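Local structure of putative alpha-galactosidase (Bacteroides fragilis, 4NZJ) at residues Thr72-Ala77 against Val85-Ile90; Tyr201-Ala206 against Tyr235-Arg240; Ile282-Gly287 against Ile296-Glu301; Pro424-Leu429 against Ile460-Pro465. The protein probably hydrolyses terminal, non-reducing alpha-D-galactose residues from alpha-D-galactosides as a glycosyl hydrolase of family 27. One frame throughout, in Å; residues are numbered along the deposited sequence. Where two conformers were deposited one is given.

Contact 1: Thr72-Ala77 against Val85-Ile90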
loop_
_atom_site.group_PDB
_atom_site.type_symbol
_atom_site.label_atom_id
_atom_site.label_comp_id
_atom_site.label_asym_id
_atom_site.label_seq_id
_atom_site.Cartn_x
_atom_site.Cartn_y
_atom_site.Cartn_z
ATOM N N THR A 72 14.641 -17.815 -5.181
ATOM C CA THR A 72 13.443 -18.038 -5.985
ATOM C C THR A 72 12.750 -19.313 -5.516
ATOM O O THR A 72 13.316 -20.398 -5.577
ATOM C CB THR A 72 13.778 -18.131 -7.485
ATOM O OG1 THR A 72 14.381 -16.903 -7.910
ATOM C CG2 THR A 72 12.519 -18.382 -8.314
ATOM N N VAL A 73 11.520 -19.153 -5.039
ATOM C CA VAL A 73 10.725 -20.234 -4.490
ATOM C C VAL A 73 9.552 -20.495 -5.425
ATOM O O VAL A 73 8.968 -19.559 -5.965
ATOM C CB VAL A 73 10.195 -19.843 -3.095
ATOM C CG1 VAL A 73 9.429 -20.991 -2.449
ATOM C CG2 VAL A 73 11.351 -19.405 -2.207
ATOM N N THR A 74 9.209 -21.760 -5.624
ATOM C CA THR A 74 8.032 -22.101 -6.415
ATOM C C THR A 74 6.886 -22.456 -5.472
ATOM O O THR A 74 6.964 -23.437 -4.737
ATOM C CB THR A 74 8.322 -23.255 -7.385
ATOM O OG1 THR A 74 9.415 -22.885 -8.231
ATOM C CG2 THR A 74 7.102 -23.564 -8.247
ATOM N N LEU A 75 5.839 -21.636 -5.488
ATOM C CA LEU A 75 4.679 -21.830 -4.624
ATOM C C LEU A 75 3.583 -22.557 -5.370
ATOM O O LEU A 75 3.398 -22.354 -6.567
ATOM C CB LEU A 75 4.131 -20.490 -4.147
ATOM C CG LEU A 75 5.110 -19.545 -3.459
ATOM C CD1 LEU A 75 4.437 -18.217 -3.165
ATOM C CD2 LEU A 75 5.656 -20.184 -2.193
ATOM N N LYS A 76 2.839 -23.379 -4.641
ATOM C CA LYS A 76 1.717 -24.116 -5.195
ATOM C C LYS A 76 0.527 -24.021 -4.245
ATOM O O LYS A 76 0.673 -24.205 -3.039
ATOM C CB LYS A 76 2.109 -25.577 -5.410
ATOM C CG LYS A 76 1.071 -26.414 -6.130
ATOM C CD LYS A 76 1.593 -27.824 -6.347
ATOM C CE LYS A 76 0.595 -28.679 -7.107
ATOM N NZ LYS A 76 0.943 -30.127 -7.044
ATOM N N ALA A 77 -0.639 -23.702 -4.795
ATOM C CA ALA A 77 -1.887 -23.701 -4.049
ATOM C C ALA A 77 -2.818 -24.674 -4.740
ATOM O O ALA A 77 -2.894 -24.672 -5.969
ATOM C CB ALA A 77 -2.491 -22.309 -4.030
ATOM N N VAL A 85 0.425 -22.436 -9.668
ATOM C CA VAL A 85 1.858 -22.473 -9.395
ATOM C C VAL A 85 2.444 -21.124 -9.773
ATOM O O VAL A 85 2.215 -20.636 -10.877
ATOM C CB VAL A 85 2.564 -23.595 -10.183
ATOM C CG1 VAL A 85 4.068 -23.560 -9.943
ATOM C CG2 VAL A 85 1.991 -24.950 -9.795
ATOM N N LYS A 86 3.190 -20.521 -8.853
ATOM C CA LYS A 86 3.734 -19.186 -9.057
ATOM C C LYS A 86 5.098 -19.075 -8.395
ATOM O O LYS A 86 5.312 -19.626 -7.315
ATOM C CB LYS A 86 2.793 -18.144 -8.439
ATOM C CG LYS A 86 2.376 -17.026 -9.374
ATOM C CD LYS A 86 1.420 -17.540 -10.438
ATOM C CE LYS A 86 0.768 -16.404 -11.204
ATOM N NZ LYS A 86 -0.064 -16.910 -12.330
ATOM N N GLN A 87 6.005 -18.340 -9.031
ATOM C CA GLN A 87 7.307 -18.048 -8.444
ATOM C C GLN A 87 7.171 -16.927 -7.417
ATOM O O GLN A 87 6.365 -16.007 -7.583
ATOM C CB GLN A 87 8.318 -17.622 -9.518
ATOM C CG GLN A 87 8.490 -18.584 -10.686
ATOM C CD GLN A 87 9.246 -19.843 -10.320
ATOM O OE1 GLN A 87 8.723 -20.714 -9.625
ATOM N NE2 GLN A 87 10.479 -19.957 -10.806
ATOM N N LEU A 88 7.963 -17.013 -6.355
ATOM C CA LEU A 88 8.129 -15.919 -5.402
ATOM C C LEU A 88 9.620 -15.692 -5.214
ATOM O O LEU A 88 10.363 -16.634 -4.946
ATOM C CB LEU A 88 7.482 -16.255 -4.060
ATOM C CG LEU A 88 7.737 -15.277 -2.904
ATOM C CD1 LEU A 88 7.051 -13.940 -3.147
ATOM C CD2 LEU A 88 7.286 -15.876 -1.582
ATOM N N VAL A 89 10.056 -14.443 -5.367
ATOM C CA VAL A 89 11.443 -14.090 -5.100
ATOM C C VAL A 89 11.518 -13.481 -3.706
ATOM O O VAL A 89 10.797 -12.530 -3.396
ATOM C CB VAL A 89 11.999 -13.110 -6.153
ATOM C CG1 VAL A 89 13.389 -12.619 -5.758
ATOM C CG2 VAL A 89 12.040 -13.788 -7.512
ATOM N N ILE A 90 12.372 -14.057 -2.862
ATOM C CA ILE A 90 12.625 -13.513 -1.533
ATOM C C ILE A 90 14.009 -12.877 -1.541
ATOM O O ILE A 90 14.998 -13.551 -1.803
ATOM C CB ILE A 90 12.553 -14.605 -0.448
ATOM C CG1 ILE A 90 11.146 -15.211 -0.422
ATOM C CG2 ILE A 90 12.917 -14.030 0.919
ATOM C CD1 ILE A 90 10.991 -16.410 0.492
#
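Gln-87 sets CG beside its own backbone N (chi1 -54°) and bends again at chi2 (-73°), which folds its amide back over the neighbouring strand to Thr-74; Thr-74 likewise holds OG1 beside its backbone N (chi1 -57°). The two polar atoms thus meet, Thr-74 OG1 donating to Gln-87 OE1 over 2.7 Å, in the amide plane and on a lone pair. The other end of the amide lies by Thr-72, where CG2 comes within 3.6 Å of Gln-87 NE2. On the same face Thr-74 CG2 presses on Val-85 CG1 at 3.5 Å, tighter than usual for two methyls. Beneath runs an antiparallel hairpin, strand 69-79 with strand 82-92. Val-73 N to Leu-88 O and the return bond are each 2.8 Å, and Leu-75 and Lys-86 form the next hydrogen-bonded pair. The other face is mainly apolar, with Lys-86 leading away at its edge: Leu-75 CD1 lies 3.7 Å from Leu-88 CB. Phe-31 and Ile-33 of the facing sheet cover this side, as in an Ig-like sandwich. Beta-branched residues suit extended strands on both faces, but threonine and glutamine can bond each other on the more exposed one, whereas hydrocarbon Val-73, Leu-75 and Leu-88 suit the covered one.

Contact 2: Tyr201-Ala206 against Tyr235-Arg240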
loop_
_atom_site.group_PDB
_atom_site.type_symbol
_atom_site.label_atom_id
_atom_site.label_comp_id
_atom_site.label_asym_id
_atom_site.label_seq_id
_atom_site.Cartn_x
_atom_site.Cartn_y
_atom_site.Cartn_z
ATOM N N TYR A 201 14.106 10.348 22.385
ATOM C CA TYR A 201 13.999 8.996 22.949
ATOM C C TYR A 201 13.850 7.963 21.837
ATOM O O TYR A 201 13.246 6.902 22.029
ATOM C CB TYR A 201 12.795 8.908 23.889
ATOM C CG TYR A 201 12.889 9.790 25.115
ATOM C CD1 TYR A 201 12.456 11.107 25.075
ATOM C CD2 TYR A 201 13.386 9.300 26.319
ATOM C CE1 TYR A 201 12.525 11.919 26.195
ATOM C CE2 TYR A 201 13.459 10.104 27.444
ATOM C CZ TYR A 201 13.030 11.414 27.377
ATOM O OH TYR A 201 13.095 12.222 28.493
ATOM N N GLU A 202 14.415 8.265 20.672
ATOM C CA GLU A 202 14.200 7.449 19.482
ATOM C C GLU A 202 14.659 6.007 19.685
ATOM O O GLU A 202 13.970 5.068 19.267
ATOM C CB GLU A 202 14.906 8.061 18.272
ATOM C CG GLU A 202 14.339 9.415 17.847
ATOM C CD GLU A 202 14.960 10.610 18.560
ATOM O OE1 GLU A 202 15.705 10.427 19.555
ATOM O OE2 GLU A 202 14.695 11.753 18.125
ATOM N N GLU A 203 15.812 5.845 20.327
ATOM C CA GLU A 203 16.393 4.526 20.526
ATOM C C GLU A 203 15.507 3.693 21.453
ATOM O O GLU A 203 15.168 2.546 21.138
ATOM C CB GLU A 203 17.816 4.637 21.077
ATOM C CG GLU A 203 18.757 5.479 20.217
ATOM C CD GLU A 203 18.965 6.895 20.751
ATOM O OE1 GLU A 203 17.972 7.587 21.093
ATOM O OE2 GLU A 203 20.141 7.323 20.824
ATOM N N THR A 204 15.111 4.274 22.581
ATOM C CA THR A 204 14.203 3.602 23.513
ATOM C C THR A 204 12.899 3.199 22.830
ATOM O O THR A 204 12.436 2.061 22.957
ATOM C CB THR A 204 13.873 4.507 24.720
ATOM O OG1 THR A 204 15.072 4.777 25.451
ATOM C CG2 THR A 204 12.864 3.847 25.654
ATOM N N ASP A 205 12.303 4.135 22.110
ATOM C CA ASP A 205 11.000 3.882 21.513
ATOM C C ASP A 205 11.074 2.797 20.437
ATOM O O ASP A 205 10.238 1.894 20.407
ATOM C CB ASP A 205 10.383 5.178 20.997
ATOM C CG ASP A 205 10.024 6.140 22.123
ATOM O OD1 ASP A 205 10.228 5.796 23.307
ATOM O OD2 ASP A 205 9.542 7.249 21.823
ATOM N N ALA A 206 12.096 2.864 19.589
ATOM C CA ALA A 206 12.291 1.850 18.555
ATOM C C ALA A 206 12.473 0.457 19.165
ATOM O O ALA A 206 11.900 -0.521 18.668
ATOM C CB ALA A 206 13.482 2.208 17.680
ATOM N N TYR A 235 14.422 12.690 11.231
ATOM C CA TYR A 235 14.040 11.477 10.514
ATOM C C TYR A 235 15.213 10.511 10.411
ATOM O O TYR A 235 15.039 9.312 10.583
ATOM C CB TYR A 235 13.436 11.801 9.143
ATOM C CG TYR A 235 11.985 12.189 9.263
ATOM C CD1 TYR A 235 11.017 11.233 9.550
ATOM C CD2 TYR A 235 11.581 13.516 9.145
ATOM C CE1 TYR A 235 9.688 11.580 9.697
ATOM C CE2 TYR A 235 10.251 13.873 9.286
ATOM C CZ TYR A 235 9.311 12.902 9.565
ATOM O OH TYR A 235 7.990 13.251 9.711
ATOM N N ALA A 236 16.413 11.031 10.168
ATOM C CA ALA A 236 17.599 10.169 10.113
ATOM C C ALA A 236 17.848 9.464 11.449
ATOM O O ALA A 236 18.192 8.286 11.474
ATOM C CB ALA A 236 18.822 10.962 9.694
ATOM N N LYS A 237 17.678 10.195 12.547
ATOM C CA LYS A 237 17.880 9.658 13.896
ATOM C C LYS A 237 16.951 8.476 14.175
ATOM O O LYS A 237 17.396 7.428 14.653
ATOM C CB LYS A 237 17.647 10.761 14.936
ATOM C CG LYS A 237 17.751 10.319 16.391
ATOM C CD LYS A 237 19.184 10.102 16.826
ATOM C CE LYS A 237 19.245 9.619 18.269
ATOM N NZ LYS A 237 18.608 10.575 19.220
HETATM N N MSE A 238 15.664 8.637 13.877
HETATM C CA MSE A 238 14.711 7.544 14.095
HETATM C C MSE A 238 15.001 6.404 13.144
HETATM O O MSE A 238 14.854 5.242 13.512
HETATM C CB MSE A 238 13.259 8.018 13.987
HETATM C CG MSE A 238 12.231 6.887 14.095
HETATM SE SE MSE A 238 12.395 5.843 15.769
HETATM C CE MSE A 238 11.193 6.946 16.869
ATOM N N GLY A 239 15.427 6.711 11.921
ATOM C CA GLY A 239 15.801 5.662 10.968
ATOM C C GLY A 239 16.910 4.774 11.516
ATOM O O GLY A 239 16.828 3.545 11.452
ATOM N N ARG A 240 17.945 5.398 12.067
ATOM C CA ARG A 240 19.047 4.663 12.682
ATOM C C ARG A 240 18.550 3.817 13.850
ATOM O O ARG A 240 18.954 2.665 14.011
ATOM C CB ARG A 240 20.151 5.622 13.139
ATOM C CG ARG A 240 20.924 6.231 11.983
ATOM C CD ARG A 240 22.187 6.929 12.445
ATOM N NE ARG A 240 21.931 8.093 13.298
ATOM C CZ ARG A 240 21.651 9.323 12.866
ATOM N NH1 ARG A 240 21.558 9.591 11.569
ATOM N NH2 ARG A 240 21.461 10.301 13.746
HETATM O O HOH W 1 16.766 13.432 18.610
#
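Lys-237 NZ is gripped by two carboxylates, donating a 2.9 Å hydrogen bond to Glu-202 OE1 within a salt bridge and meeting Glu-203 OE1 in a looser ionic contact at 3.6 Å. This salt-bridge network ties together two outer helices of the TIM barrel, 202-212 and 228-243, whose short segments run in roughly the same sense, 43° apart and 9.1 Å between axes. The lysine begins with CG anti to its backbone N (chi1 177°), then bends at chi2 and chi4, curling its ammonium group between the glutamates. It approaches Glu-202 OE1 from above the carboxylate plane, 59° out of it, while its CG lies against Glu-202 CD. A long, flexible lysine suits this place because its methylenes pack along the acid that its tip neutralises. Glu-202 OE2 is engaged separately: a water donates to it at 2.7 Å, and the backbone N of Gly-200 also binds it, so both oxygens of this buried carboxylate are satisfied. The paired positive charge would probably help to keep it ionised. Below the charges the contact turns apolar. Met-238, a selenomethionine whose selenoether stands in for methionine, bends at chi2 and chi3 and slides its tip beneath Glu-202; the long, unbranched apolar chain of methionine reaches Leu-217 and Tyr-219 of barrel strand 216-220. Ala-206, with only a methyl group, lets the helices come close, and its CB lies 4.2 Å from Met-238 SE, while Met-238 CE stands 4.1 Å from Glu-202 CG.

Contact 3: Ile282-Gly287 against Ile296-Glu301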
loop_
_atom_site.group_PDB
_atom_site.type_symbol
_atom_site.label_atom_id
_atom_site.label_comp_id
_atom_site.label_asym_id
_atom_site.label_seq_id
_atom_site.Cartn_x
_atom_site.Cartn_y
_atom_site.Cartn_z
ATOM N N ILE A 282 -13.237 13.576 -0.966
ATOM C CA ILE A 282 -13.749 14.631 -1.822
ATOM C C ILE A 282 -12.943 14.655 -3.130
ATOM O O ILE A 282 -11.746 14.365 -3.134
ATOM C CB ILE A 282 -13.718 15.998 -1.092
ATOM C CG1 ILE A 282 -14.440 17.070 -1.903
ATOM C CG2 ILE A 282 -12.289 16.411 -0.762
ATOM C CD1 ILE A 282 -14.798 18.310 -1.107
ATOM N N TRP A 283 -13.620 14.967 -4.228
ATOM C CA TRP A 283 -13.022 14.878 -5.555
ATOM C C TRP A 283 -12.043 16.029 -5.784
ATOM O O TRP A 283 -10.910 15.813 -6.214
ATOM C CB TRP A 283 -14.126 14.886 -6.595
ATOM C CG TRP A 283 -13.734 14.579 -8.003
ATOM C CD1 TRP A 283 -13.931 15.374 -9.083
ATOM C CD2 TRP A 283 -13.138 13.371 -8.496
ATOM N NE1 TRP A 283 -13.483 14.752 -10.222
ATOM C CE2 TRP A 283 -12.995 13.518 -9.891
ATOM C CE3 TRP A 283 -12.711 12.185 -7.897
ATOM C CZ2 TRP A 283 -12.439 12.524 -10.694
ATOM C CZ3 TRP A 283 -12.158 11.192 -8.698
ATOM C CH2 TRP A 283 -12.023 11.371 -10.077
ATOM N N TYR A 284 -12.492 17.241 -5.485
ATOM C CA TYR A 284 -11.676 18.442 -5.672
ATOM C C TYR A 284 -11.752 19.337 -4.448
ATOM O O TYR A 284 -12.841 19.714 -4.027
ATOM C CB TYR A 284 -12.127 19.235 -6.895
ATOM C CG TYR A 284 -11.312 20.501 -7.092
ATOM C CD1 TYR A 284 -11.663 21.683 -6.444
ATOM C CD2 TYR A 284 -10.172 20.499 -7.889
ATOM C CE1 TYR A 284 -10.912 22.837 -6.601
ATOM C CE2 TYR A 284 -9.411 21.646 -8.050
ATOM C CZ TYR A 284 -9.780 22.810 -7.399
ATOM O OH TYR A 284 -9.037 23.964 -7.557
ATOM N N ARG A 285 -10.589 19.651 -3.881
ATOM C CA ARG A 285 -10.464 20.698 -2.871
ATOM C C ARG A 285 -8.997 21.089 -2.795
ATOM O O ARG A 285 -8.150 20.238 -2.547
ATOM C CB ARG A 285 -10.932 20.205 -1.502
ATOM C CG ARG A 285 -11.032 21.318 -0.465
ATOM C CD ARG A 285 -11.646 20.820 0.828
ATOM N NE ARG A 285 -11.904 21.913 1.765
ATOM C CZ ARG A 285 -10.990 22.480 2.549
ATOM N NH1 ARG A 285 -9.724 22.081 2.529
ATOM N NH2 ARG A 285 -11.347 23.471 3.359
ATOM N N ASP A 286 -8.697 22.368 -3.013
ATOM C CA ASP A 286 -7.308 22.807 -2.943
ATOM C C ASP A 286 -6.955 23.152 -1.507
ATOM O O ASP A 286 -7.172 24.278 -1.060
ATOM C CB ASP A 286 -7.049 24.000 -3.865
ATOM C CG ASP A 286 -5.583 24.395 -3.909
ATOM O OD1 ASP A 286 -4.757 23.718 -3.260
ATOM O OD2 ASP A 286 -5.271 25.389 -4.601
ATOM N N GLY A 287 -6.411 22.170 -0.797
ATOM C CA GLY A 287 -6.030 22.337 0.600
ATOM C C GLY A 287 -4.926 23.359 0.805
ATOM O O GLY A 287 -4.842 23.969 1.869
ATOM N N ILE A 296 -8.949 14.397 -4.195
ATOM C CA ILE A 296 -8.258 13.369 -4.962
ATOM C C ILE A 296 -7.542 13.998 -6.157
ATOM O O ILE A 296 -6.370 13.705 -6.396
ATOM C CB ILE A 296 -9.268 12.298 -5.451
ATOM C CG1 ILE A 296 -9.778 11.475 -4.258
ATOM C CG2 ILE A 296 -8.640 11.394 -6.509
ATOM C CD1 ILE A 296 -11.109 10.797 -4.498
ATOM N N LEU A 297 -8.242 14.846 -6.903
ATOM C CA LEU A 297 -7.654 15.482 -8.091
ATOM C C LEU A 297 -6.433 16.308 -7.728
ATOM O O LEU A 297 -5.455 16.357 -8.473
ATOM C CB LEU A 297 -8.667 16.372 -8.807
ATOM C CG LEU A 297 -9.833 15.662 -9.494
ATOM C CD1 LEU A 297 -10.625 16.653 -10.322
ATOM C CD2 LEU A 297 -9.336 14.507 -10.353
ATOM N N ASN A 298 -6.493 16.956 -6.575
ATOM C CA ASN A 298 -5.426 17.859 -6.154
ATOM C C ASN A 298 -4.158 17.111 -5.803
ATOM O O ASN A 298 -3.050 17.559 -6.102
ATOM C CB ASN A 298 -5.917 18.702 -4.987
ATOM C CG ASN A 298 -7.240 19.358 -5.298
ATOM O OD1 ASN A 298 -8.297 18.737 -5.168
ATOM N ND2 ASN A 298 -7.190 20.589 -5.763
ATOM N N ILE A 299 -4.319 15.940 -5.200
ATOM C CA ILE A 299 -3.176 15.118 -4.860
ATOM C C ILE A 299 -2.556 14.507 -6.130
ATOM O O ILE A 299 -1.344 14.366 -6.207
ATOM C CB ILE A 299 -3.532 14.072 -3.778
ATOM C CG1 ILE A 299 -3.705 14.809 -2.440
ATOM C CG2 ILE A 299 -2.448 13.011 -3.672
ATOM C CD1 ILE A 299 -4.146 13.955 -1.276
ATOM N N LEU A 300 -3.378 14.187 -7.128
ATOM C CA LEU A 300 -2.861 13.749 -8.434
ATOM C C LEU A 300 -1.924 14.787 -9.037
ATOM O O LEU A 300 -0.868 14.440 -9.553
ATOM C CB LEU A 300 -3.993 13.470 -9.424
ATOM C CG LEU A 300 -4.822 12.224 -9.146
ATOM C CD1 LEU A 300 -5.986 12.149 -10.126
ATOM C CD2 LEU A 300 -3.957 10.973 -9.226
ATOM N N GLU A 301 -2.319 16.054 -8.977
ATOM C CA GLU A 301 -1.497 17.132 -9.521
ATOM C C GLU A 301 -0.148 17.223 -8.809
ATOM O O GLU A 301 0.871 17.506 -9.439
ATOM C CB GLU A 301 -2.211 18.487 -9.419
ATOM C CG GLU A 301 -3.496 18.620 -10.235
ATOM C CD GLU A 301 -3.317 18.410 -11.736
ATOM O OE1 GLU A 301 -2.254 18.747 -12.295
ATOM O OE2 GLU A 301 -4.257 17.899 -12.382
#
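Trp-283 spreads its indole against Leu-297: the leucine CD1 sits over the face of the five-membered ring, 3.9 Å from its centroid in a CH-pi contact, and Leu-297 CD2 lies 3.7 Å from Trp-283 CZ2. Ile-296 CD1 meets the ring instead at its edge, near CE3. The first bond of the tryptophan side chain points away from the helix, but CG anti to the backbone N (chi1 -170°) brings the indole back. Broad and apolar, it serves both branched side chains. Asn-298 holds the next residues of the loop; its short amide offers OD1 to Arg-285 N at 2.8 Å, the donor 37° above the amide plane, while ND2 lies over the face of the Tyr-284 ring, 3.4 Å from CE2. Behind these groups the backbone fixes the register: Ile-296 N donates to Ile-282 O and Leu-297 N to Trp-283 O, the latter at 2.9 Å. The first N-H groups of helix 296-303 are thereby satisfied by the loop. Farther out, Tyr-466 meets Trp-283 edge to face, and Gly-291 and Leu-293 hold Arg-285 NH1 by their carbonyls. The arrangement is a loop closing over a helix N-terminus, within the segment that follows strand 272-274 of the TIM barrel.

Contact 4: Pro424-Leu429 against Ile460-Pro465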
loop_
_atom_site.group_PDB
_atom_site.type_symbol
_atom_site.label_atom_id
_atom_site.label_comp_id
_atom_site.label_asym_id
_atom_site.label_seq_id
_atom_site.Cartn_x
_atom_site.Cartn_y
_atom_site.Cartn_z
ATOM N N PRO A 424 -19.211 12.738 -20.533
ATOM C CA PRO A 424 -18.471 11.678 -21.209
ATOM C C PRO A 424 -17.445 12.230 -22.187
ATOM O O PRO A 424 -17.648 13.290 -22.779
ATOM C CB PRO A 424 -19.553 10.887 -21.962
ATOM C CG PRO A 424 -20.867 11.393 -21.477
ATOM C CD PRO A 424 -20.635 12.754 -20.901
ATOM N N GLN A 425 -16.341 11.512 -22.331
ATOM C CA GLN A 425 -15.279 11.908 -23.238
ATOM C C GLN A 425 -14.787 10.680 -23.983
ATOM O O GLN A 425 -14.800 9.568 -23.445
ATOM C CB GLN A 425 -14.121 12.528 -22.454
ATOM C CG GLN A 425 -14.481 13.790 -21.671
ATOM C CD GLN A 425 -14.806 14.978 -22.557
ATOM O OE1 GLN A 425 -14.202 15.162 -23.613
ATOM N NE2 GLN A 425 -15.762 15.797 -22.128
ATOM N N THR A 426 -14.358 10.891 -25.221
ATOM C CA THR A 426 -13.782 9.836 -26.037
ATOM C C THR A 426 -12.300 10.131 -26.223
ATOM O O THR A 426 -11.923 11.251 -26.563
ATOM C CB THR A 426 -14.478 9.741 -27.406
ATOM O OG1 THR A 426 -15.868 9.447 -27.214
ATOM C CG2 THR A 426 -13.843 8.648 -28.273
ATOM N N VAL A 427 -11.468 9.127 -25.973
ATOM C CA VAL A 427 -10.037 9.218 -26.222
ATOM C C VAL A 427 -9.681 8.238 -27.333
ATOM O O VAL A 427 -10.031 7.061 -27.260
ATOM C CB VAL A 427 -9.229 8.879 -24.955
ATOM C CG1 VAL A 427 -7.731 8.956 -25.228
ATOM C CG2 VAL A 427 -9.621 9.811 -23.813
ATOM N N ILE A 428 -9.001 8.725 -28.365
ATOM C CA ILE A 428 -8.535 7.866 -29.452
ATOM C C ILE A 428 -7.043 7.619 -29.267
ATOM O O ILE A 428 -6.226 8.507 -29.502
ATOM C CB ILE A 428 -8.799 8.483 -30.841
ATOM C CG1 ILE A 428 -10.287 8.817 -31.003
ATOM C CG2 ILE A 428 -8.351 7.522 -31.938
ATOM C CD1 ILE A 428 -10.610 9.624 -32.240
ATOM N N LEU A 429 -6.693 6.421 -28.817
ATOM C CA LEU A 429 -5.295 6.036 -28.706
ATOM C C LEU A 429 -4.821 5.577 -30.079
ATOM O O LEU A 429 -5.498 4.798 -30.746
ATOM C CB LEU A 429 -5.109 4.923 -27.671
ATOM C CG LEU A 429 -5.489 5.252 -26.226
ATOM C CD1 LEU A 429 -5.365 4.009 -25.353
ATOM C CD2 LEU A 429 -4.617 6.375 -25.690
ATOM N N ILE A 460 -10.338 3.101 -29.737
ATOM C CA ILE A 460 -11.313 4.085 -29.287
ATOM C C ILE A 460 -11.685 3.777 -27.841
ATOM O O ILE A 460 -12.166 2.686 -27.533
ATOM C CB ILE A 460 -12.574 4.084 -30.177
ATOM C CG1 ILE A 460 -12.204 4.418 -31.625
ATOM C CG2 ILE A 460 -13.603 5.081 -29.656
ATOM C CD1 ILE A 460 -13.362 4.325 -32.598
ATOM N N VAL A 461 -11.448 4.739 -26.954
ATOM C CA VAL A 461 -11.727 4.584 -25.536
ATOM C C VAL A 461 -12.864 5.522 -25.144
ATOM O O VAL A 461 -12.712 6.742 -25.209
ATOM C CB VAL A 461 -10.477 4.896 -24.693
ATOM C CG1 VAL A 461 -10.774 4.777 -23.208
ATOM C CG2 VAL A 461 -9.329 3.981 -25.100
ATOM N N LYS A 462 -14.004 4.939 -24.774
ATOM C CA LYS A 462 -15.190 5.697 -24.380
ATOM C C LYS A 462 -15.253 5.770 -22.863
ATOM O O LYS A 462 -15.290 4.738 -22.193
ATOM C CB LYS A 462 -16.456 5.024 -24.916
ATOM C CG LYS A 462 -16.576 5.027 -26.428
ATOM C CD LYS A 462 -16.745 6.441 -26.955
ATOM C CE LYS A 462 -17.229 6.454 -28.392
ATOM N NZ LYS A 462 -17.439 7.843 -28.889
ATOM N N LEU A 463 -15.251 6.985 -22.320
ATOM C CA LEU A 463 -15.218 7.185 -20.879
ATOM C C LEU A 463 -16.473 7.890 -20.378
ATOM O O LEU A 463 -16.878 8.916 -20.920
ATOM C CB LEU A 463 -13.979 8.005 -20.500
ATOM C CG LEU A 463 -12.625 7.386 -20.861
ATOM C CD1 LEU A 463 -11.484 8.381 -20.680
ATOM C CD2 LEU A 463 -12.370 6.135 -20.034
ATOM N N ALA A 464 -17.084 7.321 -19.345
ATOM C CA ALA A 464 -18.153 7.991 -18.613
ATOM C C ALA A 464 -17.534 9.126 -17.793
ATOM O O ALA A 464 -16.306 9.193 -17.661
ATOM C CB ALA A 464 -18.859 7.007 -17.696
ATOM N N PRO A 465 -18.377 10.018 -17.239
ATOM C CA PRO A 465 -17.823 11.050 -16.363
ATOM C C PRO A 465 -16.947 10.442 -15.268
ATOM O O PRO A 465 -17.315 9.424 -14.672
ATOM C CB PRO A 465 -19.073 11.712 -15.777
ATOM C CG PRO A 465 -20.133 11.495 -16.813
ATOM C CD PRO A 465 -19.840 10.123 -17.351
#
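Four backbone hydrogen bonds join Gln-425 to Leu-463 and Val-427 to Val-461, the shortest running from Val-461 N to Val-427 O at 2.7 Å; its partner, Val-427 N to Val-461 O, is 2.8 Å long. These are the hydrogen-bonded pairs of an antiparallel ladder whose short segments lie 160° apart in direction. Between them Thr-426 and Lys-462 form a non-hydrogen-bonded pair, linked instead by their side chains. In one of its two modelled conformers Lys-462 turns CG beside its backbone N (chi1 -66°), bends at chi2 (-66°) and then runs extended, which carries NZ across to donate to Thr-426 OG1 at 2.8 Å; the link is probably part-time. Threonine can suit the site, its hydroxyl available to the ammonium group while CG2 rests 3.8 Å from Ile-460 CG2 in the conformer given. Ile-460 too has two conformers, consistent with some mobility of these two side chains. Val-427, Val-461, Leu-463 and the neighbouring Leu-429 make the opposite face largely aliphatic; Gln-425 lies at its margin. Val-427 CG2 packs on Leu-463 CD1 at 3.9 Å, and Leu-429 CD1 reaches Val-461 CG2 at 4.0 Å. At the end of the ladder the Pro-424 and Pro-465 rings approach each other, where neither offers a backbone N-H to extend the pairing. Here Ala-464 O accepts from Asn-419 ND2 and Ala-464 N donates to Gln-467 OE1. The inner face lies against the larger sheet of the C-terminal beta sandwich: Val-427 meets Ile-403 of strand 401-407, Leu-429 and Val-461 meet Cys-417 of strand 413-419, and Val-461 also touches Tyr-471 of strand 468-473.

Overall arrangement
The four contacts follow one another along the chain and sample three domains: contact 1 the N-terminal Ig-like domain, contacts 2 and 3 the TIM barrel, contact 4 the C-terminal beta sandwich. None touches another. Contacts 2 and 3 belong to one barrel, yet their centres are 33 Å apart. Contacts 3 and 4 are the nearest pair, about 7 Å between closest atoms, and near them barrel and sandwich meet: Phe-418 packs on Leu-297, and Glu-301 bridges to Arg-394 and Arg-397. Contacts 2 and 4 are farthest apart, their centres 50 Å from each other. As in other TIM-barrel enzymes, the active site is expected at the C-terminal ends of the barrel strands.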